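Local coordinates for putative glyoxalase superfamily protein (Ralstonia eutropha, PDB 3IUZ) that probably acts as an iron(II)-dependent dioxygenase that decarboxylates 2-oxoadipate to 2-hydroxyglutarate, at residues V61-Y67 against F277-T281; V79-G83 against E304-R308; Y112-Y118 against I139-F143. All coordinates share one frame; numbering follows the deposited sequence. Where two conformers were deposited one is given.

From the N terminus, residues 61-67 open helix 62-73 and wait over 200 residues for their partner, as do residues 79-83 in strand 80-87. Contact 3 closes first, joining 112-118 to 139-143 over a short loop that holds the hairpin turn and the return strand 125-132, within both larger loops. Residues 277-281 then close contact 1, and 304-308 close contact 2; these two loops cross. Phe305 packs against Tyr67 and Phe277, so contacts 1 and 2 touch, while contacts 2 and 3 meet where strands 80-87 and 141-147 pair in parallel. Contact 1 ties the start of helix 62-73 to the loop before strand 281-287; contacts 2 and 3 link non-adjacent strands of the mixed sheet.

Contact 1. Residues V61-Y67 against F277-T281; sequences VPTGRAY and FRADT
The ring of Phe277 takes the methyl CG2 of Thr63 over one face, a CH-pi contact with CG2 3.6 Å from the ring centroid and displaced toward the CG-CD1 bond. At the far end of the same ring, Phe277 CE2 approaches Tyr67 CB at 4.0 Å, nearest the tyrosine at that atom and oblique to its ring. The second flat group is the Asp280 carboxylate. OD1 receives the Thr63 hydroxyl on its syn lone pair, OG1 to OD1 being 2.6 Å, and OD2 accepts the Thr63 backbone N-H at 3.1 Å from N, nearly straight at 167° but tilted out of the carboxylate plane. Both oxygens are thus gripped by one residue.

Thr63 divides its side chain between the two partners: CG2 lies anti to the backbone N and reaches the ring, while OG1 sits beside that N (chi1 -53°), where hydroxyl and amide can hold the carboxylate together. Val61 occupies the N-cap position, and Asp280 supplies an outside acceptor to an N-H of the first turn; the helix start would probably favour the negative charge there. Apolar groups crowd the carboxylate, Val61 CG1 lying 3.2 Å from Asp280 OD2 and Pro62 CD 3.5 Å from the same oxygen.

The contact fastens the start of helix 62-73 to the loop between strands 275-276 and 281-287. Behind that loop runs strand 293-306, with backbone hydrogen bonds between Phe277 and Tyr303, and between Asp280 and both Gly300 and Ser301. Phe305, on the same strand, meets the Tyr67 ring edge-to-face, so the helix is also held to the sheet one turn farther along.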
loop_
_atom_site.group_PDB
_atom_site.type_symbol
_atom_site.label_atom_id
_atom_site.label_comp_id
_atom_site.label_asym_id
_atom_site.label_seq_id
_atom_site.Cartn_x
_atom_site.Cartn_y
_atom_site.Cartn_z
ATOM N N VAL A 61 7.996 2.086 9.097
ATOM C CA VAL A 61 8.695 3.146 8.372
ATOM C C VAL A 61 8.965 4.283 9.381
ATOM O O VAL A 61 8.246 5.260 9.454
ATOM C CB VAL A 61 7.902 3.598 7.179
ATOM C CG1 VAL A 61 8.716 4.701 6.360
ATOM C CG2 VAL A 61 7.552 2.413 6.288
ATOM N N PRO A 62 10.013 4.107 10.228
ATOM C CA PRO A 62 10.320 5.033 11.276
ATOM C C PRO A 62 10.552 6.483 10.824
ATOM O O PRO A 62 10.218 7.381 11.539
ATOM C CB PRO A 62 11.550 4.414 11.952
ATOM C CG PRO A 62 12.005 3.359 11.090
ATOM C CD PRO A 62 10.850 2.899 10.305
ATOM N N THR A 63 11.045 6.717 9.620
ATOM C CA THR A 63 11.209 8.089 9.143
ATOM C C THR A 63 9.847 8.738 8.904
ATOM O O THR A 63 9.654 9.933 9.172
ATOM C CB THR A 63 12.123 8.122 7.865
ATOM O OG1 THR A 63 13.365 7.417 8.144
ATOM C CG2 THR A 63 12.446 9.504 7.497
ATOM N N GLY A 64 8.884 7.934 8.435
ATOM C CA GLY A 64 7.507 8.363 8.345
ATOM C C GLY A 64 6.901 8.685 9.682
ATOM O O GLY A 64 6.240 9.672 9.836
ATOM N N ARG A 65 7.127 7.815 10.660
ATOM C CA ARG A 65 6.645 8.040 12.005
ATOM C C ARG A 65 7.186 9.349 12.584
ATOM O O ARG A 65 6.420 10.102 13.214
ATOM C CB ARG A 65 7.017 6.831 12.860
ATOM C CG ARG A 65 6.236 6.676 14.164
ATOM C CD ARG A 65 6.287 5.216 14.628
ATOM N NE ARG A 65 7.655 4.760 14.960
ATOM C CZ ARG A 65 8.348 3.769 14.359
ATOM N NH1 ARG A 65 7.864 3.042 13.324
ATOM N NH2 ARG A 65 9.575 3.486 14.801
ATOM N N ALA A 66 8.469 9.657 12.338
ATOM C CA ALA A 66 9.085 10.917 12.780
ATOM C C ALA A 66 8.422 12.148 12.214
ATOM O O ALA A 66 8.072 13.110 12.942
ATOM C CB ALA A 66 10.601 10.950 12.377
ATOM N N TYR A 67 8.268 12.132 10.888
ATOM C CA TYR A 67 7.569 13.174 10.175
ATOM C C TYR A 67 6.141 13.354 10.723
ATOM O O TYR A 67 5.741 14.467 11.074
ATOM C CB TYR A 67 7.514 12.920 8.650
ATOM C CG TYR A 67 6.649 13.974 7.971
ATOM C CD1 TYR A 67 7.144 15.249 7.760
ATOM C CD2 TYR A 67 5.309 13.713 7.608
ATOM C CE1 TYR A 67 6.344 16.248 7.211
ATOM C CE2 TYR A 67 4.516 14.700 7.050
ATOM C CZ TYR A 67 5.042 15.948 6.846
ATOM O OH TYR A 67 4.291 16.934 6.325
ATOM N N PHE A 277 11.297 10.405 1.467
ATOM C CA PHE A 277 12.373 9.903 2.309
ATOM C C PHE A 277 12.913 8.620 1.719
ATOM O O PHE A 277 12.190 7.858 1.077
ATOM C CB PHE A 277 11.914 9.588 3.722
ATOM C CG PHE A 277 11.465 10.782 4.481
ATOM C CD1 PHE A 277 12.375 11.690 4.983
ATOM C CD2 PHE A 277 10.133 10.994 4.742
ATOM C CE1 PHE A 277 11.969 12.785 5.692
ATOM C CE2 PHE A 277 9.710 12.117 5.457
ATOM C CZ PHE A 277 10.626 13.007 5.924
ATOM N N ARG A 278 14.207 8.374 1.935
ATOM C CA ARG A 278 14.762 7.067 1.589
ATOM C C ARG A 278 14.086 6.003 2.458
ATOM O O ARG A 278 13.552 6.291 3.545
ATOM C CB ARG A 278 16.297 7.051 1.748
ATOM C CG ARG A 278 17.038 7.827 0.652
ATOM C CD ARG A 278 18.378 8.405 1.082
ATOM N NE ARG A 278 19.011 9.234 0.034
ATOM C CZ ARG A 278 19.433 10.498 0.191
ATOM N NH1 ARG A 278 19.349 11.131 1.363
ATOM N NH2 ARG A 278 19.990 11.130 -0.823
ATOM N N ALA A 279 14.122 4.778 1.968
ATOM C CA ALA A 279 13.527 3.654 2.650
ATOM C C ALA A 279 14.323 3.288 3.884
ATOM O O ALA A 279 15.545 3.262 3.890
ATOM C CB ALA A 279 13.392 2.412 1.702
ATOM N N ASP A 280 13.603 2.983 4.932
ATOM C CA ASP A 280 14.193 2.530 6.163
ATOM C C ASP A 280 14.593 1.060 6.027
ATOM O O ASP A 280 13.833 0.273 5.492
ATOM C CB ASP A 280 13.126 2.720 7.262
ATOM C CG ASP A 280 12.901 4.192 7.580
ATOM O OD1 ASP A 280 13.907 4.878 7.932
ATOM O OD2 ASP A 280 11.757 4.667 7.468
ATOM N N THR A 281 15.776 0.695 6.531
ATOM C CA THR A 281 16.266 -0.644 6.460
ATOM C C THR A 281 15.525 -1.539 7.439
ATOM O O THR A 281 15.198 -1.098 8.511
ATOM C CB THR A 281 17.765 -0.609 6.781
ATOM O OG1 THR A 281 18.389 0.241 5.808
ATOM C CG2 THR A 281 18.394 -1.956 6.729
#

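Contact 2. Residues V79-G83 against E304-R308; sequences VFDHG and EFITR
One carboxylate oxygen, Asp81 OD2, is gripped on both of its lone pairs: Arg308 NH2 takes the syn one at 3.0 Å and His82 ND1 the anti one at 2.8 Å. This His-carboxylate hydrogen bond is set in the curled mixed sheet of the glyoxalase-like fold, where strands 80-87 and 293-306 flank strand 238-242; their short segments pass 8.4 Å apart at 123°. Arg308 meets Asp81 side-on, its NE giving the second bond to OD1 at 2.8 Å, and the two planes lie only 17° apart. Arg242, on the strand between, adds a second salt-bridge partner at OD1. The Arg308 chain is extended from CG to NE, which carries the guanidinium across to the aspartate, and its NH1 turns to the carbonyls of Asp322 and Gly324. Ile306 packs against both groups: CG2 lies 3.5 Å from Asp81 CG, and CD1 sits over one face of the Arg308 guanidinium, toward its rim. Asp81, bonded in the His82 ring plane, fixes the rotation of the imidazole and turns NE2 toward Glu304. Glu304 OE1 also accepts from Thr240 and Gln274. A solvent site modelled as water lies in the ring plane 2.5 Å from His82 NE2, unusually short, so that link is doubtful; the same water donates to Glu304 OE1 at 2.9 Å.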
loop_
_atom_site.group_PDB
_atom_site.type_symbol
_atom_site.label_atom_id
_atom_site.label_comp_id
_atom_site.label_asym_id
_atom_site.label_seq_id
_atom_site.Cartn_x
_atom_site.Cartn_y
_atom_site.Cartn_z
ATOM N N VAL A 79 -2.642 14.103 4.296
ATOM C CA VAL A 79 -3.649 13.690 3.305
ATOM C C VAL A 79 -3.128 12.467 2.630
ATOM O O VAL A 79 -2.146 12.561 1.872
ATOM C CB VAL A 79 -3.906 14.797 2.296
ATOM C CG1 VAL A 79 -4.844 14.297 1.132
ATOM C CG2 VAL A 79 -4.458 15.987 3.044
ATOM N N PHE A 80 -3.732 11.298 2.947
ATOM C CA PHE A 80 -3.264 10.043 2.398
ATOM C C PHE A 80 -3.633 9.977 0.914
ATOM O O PHE A 80 -4.797 9.790 0.557
ATOM C CB PHE A 80 -3.832 8.850 3.141
ATOM C CG PHE A 80 -3.215 7.517 2.786
ATOM C CD1 PHE A 80 -1.971 7.379 2.162
ATOM C CD2 PHE A 80 -3.905 6.356 3.114
ATOM C CE1 PHE A 80 -1.450 6.114 1.886
ATOM C CE2 PHE A 80 -3.410 5.148 2.856
ATOM C CZ PHE A 80 -2.175 4.990 2.245
ATOM N N ASP A 81 -2.619 10.134 0.077
ATOM C CA ASP A 81 -2.794 10.224 -1.356
ATOM C C ASP A 81 -2.897 8.870 -2.027
ATOM O O ASP A 81 -3.813 8.654 -2.837
ATOM C CB ASP A 81 -1.647 10.990 -1.977
ATOM C CG ASP A 81 -1.870 11.259 -3.463
ATOM O OD1 ASP A 81 -2.471 12.307 -3.778
ATOM O OD2 ASP A 81 -1.428 10.428 -4.268
ATOM N N HIS A 82 -1.931 7.986 -1.770
ATOM C CA HIS A 82 -1.973 6.640 -2.306
ATOM C C HIS A 82 -0.994 5.734 -1.562
ATOM O O HIS A 82 0.007 6.234 -1.027
ATOM C CB HIS A 82 -1.653 6.638 -3.795
ATOM C CG HIS A 82 -0.228 6.921 -4.150
ATOM N ND1 HIS A 82 0.255 8.197 -4.341
ATOM C CD2 HIS A 82 0.798 6.083 -4.434
ATOM C CE1 HIS A 82 1.515 8.126 -4.736
ATOM N NE2 HIS A 82 1.875 6.852 -4.773
ATOM N N GLY A 83 -1.333 4.442 -1.471
ATOM C CA GLY A 83 -0.380 3.385 -1.112
ATOM C C GLY A 83 0.005 2.606 -2.380
ATOM O O GLY A 83 -0.834 2.426 -3.301
ATOM N N GLU A 304 6.467 9.035 1.273
ATOM C CA GLU A 304 6.617 9.875 0.118
ATOM C C GLU A 304 5.641 11.051 0.168
ATOM O O GLU A 304 4.578 10.971 0.780
ATOM C CB GLU A 304 6.351 9.036 -1.152
ATOM C CG GLU A 304 6.335 9.822 -2.498
ATOM C CD GLU A 304 6.061 8.897 -3.669
ATOM O OE1 GLU A 304 4.882 8.613 -3.969
ATOM O OE2 GLU A 304 7.046 8.415 -4.242
ATOM N N PHE A 305 6.028 12.129 -0.482
ATOM C CA PHE A 305 5.229 13.329 -0.579
ATOM C C PHE A 305 4.870 13.597 -2.037
ATOM O O PHE A 305 5.663 13.340 -2.950
ATOM C CB PHE A 305 6.001 14.537 -0.072
ATOM C CG PHE A 305 6.384 14.443 1.352
ATOM C CD1 PHE A 305 5.465 14.639 2.347
ATOM C CD2 PHE A 305 7.672 14.118 1.710
ATOM C CE1 PHE A 305 5.809 14.537 3.689
ATOM C CE2 PHE A 305 8.005 14.043 3.072
ATOM C CZ PHE A 305 7.057 14.250 4.033
ATOM N N ILE A 306 3.684 14.179 -2.238
ATOM C CA ILE A 306 3.222 14.467 -3.585
ATOM C C ILE A 306 2.459 15.778 -3.548
ATOM O O ILE A 306 1.766 16.065 -2.576
ATOM C CB ILE A 306 2.305 13.349 -4.112
ATOM C CG1 ILE A 306 2.023 13.515 -5.623
ATOM C CG2 ILE A 306 1.009 13.260 -3.294
ATOM C CD1 ILE A 306 1.580 12.129 -6.277
ATOM N N THR A 307 2.636 16.577 -4.594
ATOM C CA THR A 307 1.779 17.726 -4.850
ATOM C C THR A 307 1.048 17.500 -6.200
ATOM O O THR A 307 1.662 17.075 -7.199
ATOM C CB THR A 307 2.580 19.065 -4.840
ATOM O OG1 THR A 307 2.956 19.388 -3.500
ATOM C CG2 THR A 307 1.749 20.219 -5.399
ATOM N N ARG A 308 -0.251 17.737 -6.215
ATOM C CA ARG A 308 -1.058 17.507 -7.415
ATOM C C ARG A 308 -1.748 18.826 -7.720
ATOM O O ARG A 308 -2.571 19.297 -6.934
ATOM C CB ARG A 308 -2.113 16.436 -7.202
ATOM C CG ARG A 308 -1.600 15.079 -6.980
ATOM C CD ARG A 308 -2.791 14.140 -6.716
ATOM N NE ARG A 308 -2.363 12.758 -6.552
ATOM C CZ ARG A 308 -1.864 11.995 -7.511
ATOM N NH1 ARG A 308 -1.753 12.418 -8.781
ATOM N NH2 ARG A 308 -1.527 10.756 -7.202
HETATM O O HOH W 1 4.134 6.492 -5.798
#

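Contact 3. Residues Y112-Y118 against I139-F143; sequences YRLNGNY and IAQFF
Phe142 presents its edge to the face of Tyr112, a T-shaped pair with planes at 88° and centroids 5.2 Å apart. Phe142 CD1 and CE1 are the bump; they settle over the outer half of the tyrosine ring, CE1 coming within 3.6 Å of Tyr112 CZ. Tyr112 CG stands anti to the carbonyl carbon (chi1 -68°), which directs the ring into the hollow between Phe142 and Ile139. Ile139 CG2 closes that hollow against the phenol end, 3.3 Å from Tyr112 OH, and the hydroxyl finds its hydrogen-bond partner in Asn50 of helix 42-60. Farther along, Tyr118 and Phe143 lie with planes 28° apart but slid past each other, meeting mainly at Tyr118 CD2 and Phe143 CE2, 3.6 Å apart. The two strands do not pair directly: strand 125-132 runs between them in the mixed sheet, and the side chains bridge over it on one side. Asn115 and Gly116 form a classic beta bulge opposite Ser129 of that strand. Between the aromatic pairs, the extended chain of Gln141 rises toward Asn115; their amide planes are steeply inclined to each other, and Asn115 ND2 makes only a weak bond of 3.5 Å to Gln141 OE1. A water wedges in beside it, accepting from Asn115 ND2 at 2.9 Å and donating to Gln141 OE1 at 3.0 Å, while Gln141 NE2 bonds to the carbonyl of Leu323.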
loop_
_atom_site.group_PDB
_atom_site.type_symbol
_atom_site.label_atom_id
_atom_site.label_comp_id
_atom_site.label_asym_id
_atom_site.label_seq_id
_atom_site.Cartn_x
_atom_site.Cartn_y
_atom_site.Cartn_z
ATOM N N TYR A 112 -13.335 0.537 -5.939
ATOM C CA TYR A 112 -12.303 1.113 -6.801
ATOM C C TYR A 112 -12.508 0.741 -8.291
ATOM O O TYR A 112 -13.062 -0.307 -8.629
ATOM C CB TYR A 112 -10.884 0.683 -6.371
ATOM C CG TYR A 112 -10.483 1.260 -5.036
ATOM C CD1 TYR A 112 -10.831 0.616 -3.857
ATOM C CD2 TYR A 112 -9.739 2.447 -4.954
ATOM C CE1 TYR A 112 -10.455 1.136 -2.620
ATOM C CE2 TYR A 112 -9.399 2.987 -3.738
ATOM C CZ TYR A 112 -9.748 2.326 -2.576
ATOM O OH TYR A 112 -9.406 2.847 -1.355
ATOM N N ARG A 113 -11.980 1.619 -9.159
ATOM C CA ARG A 113 -11.932 1.425 -10.586
ATOM C C ARG A 113 -10.551 1.754 -11.067
ATOM O O ARG A 113 -9.901 2.646 -10.540
ATOM C CB ARG A 113 -12.869 2.391 -11.291
ATOM C CG ARG A 113 -14.315 2.160 -10.956
ATOM C CD ARG A 113 -15.165 3.249 -11.599
ATOM N NE ARG A 113 -16.574 3.011 -11.330
ATOM C CZ ARG A 113 -17.514 3.961 -11.315
ATOM N NH1 ARG A 113 -17.194 5.239 -11.527
ATOM N NH2 ARG A 113 -18.788 3.633 -11.067
ATOM N N LEU A 114 -10.111 1.055 -12.100
ATOM C CA LEU A 114 -8.864 1.370 -12.777
ATOM C C LEU A 114 -8.872 2.825 -13.178
ATOM O O LEU A 114 -9.832 3.310 -13.783
ATOM C CB LEU A 114 -8.700 0.479 -14.016
ATOM C CG LEU A 114 -7.436 0.681 -14.829
ATOM C CD1 LEU A 114 -6.205 0.221 -14.033
ATOM C CD2 LEU A 114 -7.638 -0.047 -16.177
ATOM N N ASN A 115 -7.822 3.540 -12.817
ATOM C CA ASN A 115 -7.733 4.949 -13.176
ATOM C C ASN A 115 -6.537 5.309 -14.076
ATOM O O ASN A 115 -6.428 6.441 -14.483
ATOM C CB ASN A 115 -7.710 5.784 -11.901
ATOM C CG ASN A 115 -8.089 7.228 -12.126
ATOM O OD1 ASN A 115 -9.087 7.505 -12.757
ATOM N ND2 ASN A 115 -7.317 8.156 -11.547
ATOM N N GLY A 116 -5.640 4.372 -14.357
ATOM C CA GLY A 116 -4.446 4.696 -15.133
ATOM C C GLY A 116 -3.582 3.459 -15.326
ATOM O O GLY A 116 -3.535 2.588 -14.453
ATOM N N ASN A 117 -2.938 3.417 -16.484
ATOM C CA ASN A 117 -2.052 2.336 -16.855
ATOM C C ASN A 117 -0.677 2.925 -17.100
ATOM O O ASN A 117 -0.521 3.842 -17.917
ATOM C CB ASN A 117 -2.549 1.643 -18.117
ATOM C CG ASN A 117 -1.683 0.461 -18.509
ATOM O OD1 ASN A 117 -1.607 -0.531 -17.792
ATOM N ND2 ASN A 117 -1.020 0.571 -19.649
ATOM N N TYR A 118 0.312 2.427 -16.362
ATOM C CA TYR A 118 1.653 2.986 -16.407
ATOM C C TYR A 118 2.711 1.910 -16.605
ATOM O O TYR A 118 3.166 1.331 -15.635
ATOM C CB TYR A 118 1.933 3.700 -15.093
ATOM C CG TYR A 118 0.902 4.743 -14.810
ATOM C CD1 TYR A 118 0.945 5.967 -15.456
ATOM C CD2 TYR A 118 -0.175 4.475 -13.959
ATOM C CE1 TYR A 118 -0.034 6.917 -15.236
ATOM C CE2 TYR A 118 -1.152 5.414 -13.720
ATOM C CZ TYR A 118 -1.067 6.644 -14.356
ATOM O OH TYR A 118 -2.022 7.593 -14.125
ATOM N N ILE A 139 -10.451 9.731 -1.257
ATOM C CA ILE A 139 -10.026 8.443 -0.732
ATOM C C ILE A 139 -8.690 8.131 -1.389
ATOM O O ILE A 139 -8.517 8.395 -2.582
ATOM C CB ILE A 139 -11.083 7.355 -1.042
ATOM C CG1 ILE A 139 -12.304 7.552 -0.119
ATOM C CG2 ILE A 139 -10.488 5.974 -0.886
ATOM C CD1 ILE A 139 -13.504 6.660 -0.503
ATOM N N ALA A 140 -7.722 7.605 -0.653
ATOM C CA ALA A 140 -6.421 7.290 -1.240
ATOM C C ALA A 140 -6.569 6.355 -2.405
ATOM O O ALA A 140 -7.407 5.440 -2.356
ATOM C CB ALA A 140 -5.503 6.607 -0.212
ATOM N N GLN A 141 -5.725 6.540 -3.417
ATOM C CA GLN A 141 -5.652 5.615 -4.522
ATOM C C GLN A 141 -4.782 4.439 -4.116
ATOM O O GLN A 141 -4.021 4.535 -3.141
ATOM C CB GLN A 141 -5.084 6.252 -5.760
ATOM C CG GLN A 141 -5.979 7.254 -6.411
ATOM C CD GLN A 141 -5.371 7.760 -7.705
ATOM O OE1 GLN A 141 -5.524 7.149 -8.775
ATOM N NE2 GLN A 141 -4.636 8.864 -7.613
ATOM N N PHE A 142 -4.904 3.342 -4.864
ATOM C CA PHE A 142 -3.978 2.224 -4.784
ATOM C C PHE A 142 -3.182 2.208 -6.061
ATOM O O PHE A 142 -3.752 2.295 -7.189
ATOM C CB PHE A 142 -4.702 0.902 -4.648
ATOM C CG PHE A 142 -5.145 0.594 -3.255
ATOM C CD1 PHE A 142 -6.283 1.172 -2.722
ATOM C CD2 PHE A 142 -4.377 -0.234 -2.450
ATOM C CE1 PHE A 142 -6.672 0.904 -1.406
ATOM C CE2 PHE A 142 -4.747 -0.513 -1.151
ATOM C CZ PHE A 142 -5.878 0.037 -0.609
ATOM N N PHE A 143 -1.865 2.062 -5.930
ATOM C CA PHE A 143 -1.015 1.889 -7.098
ATOM C C PHE A 143 -0.507 0.457 -7.006
ATOM O O PHE A 143 0.136 0.110 -6.034
ATOM C CB PHE A 143 0.115 2.915 -7.133
ATOM C CG PHE A 143 0.808 2.974 -8.461
ATOM C CD1 PHE A 143 1.795 2.052 -8.787
ATOM C CD2 PHE A 143 0.465 3.921 -9.401
ATOM C CE1 PHE A 143 2.446 2.111 -10.013
ATOM C CE2 PHE A 143 1.105 3.969 -10.621
ATOM C CZ PHE A 143 2.081 3.064 -10.937
HETATM O O HOH W 2 -4.461 7.611 -11.509
#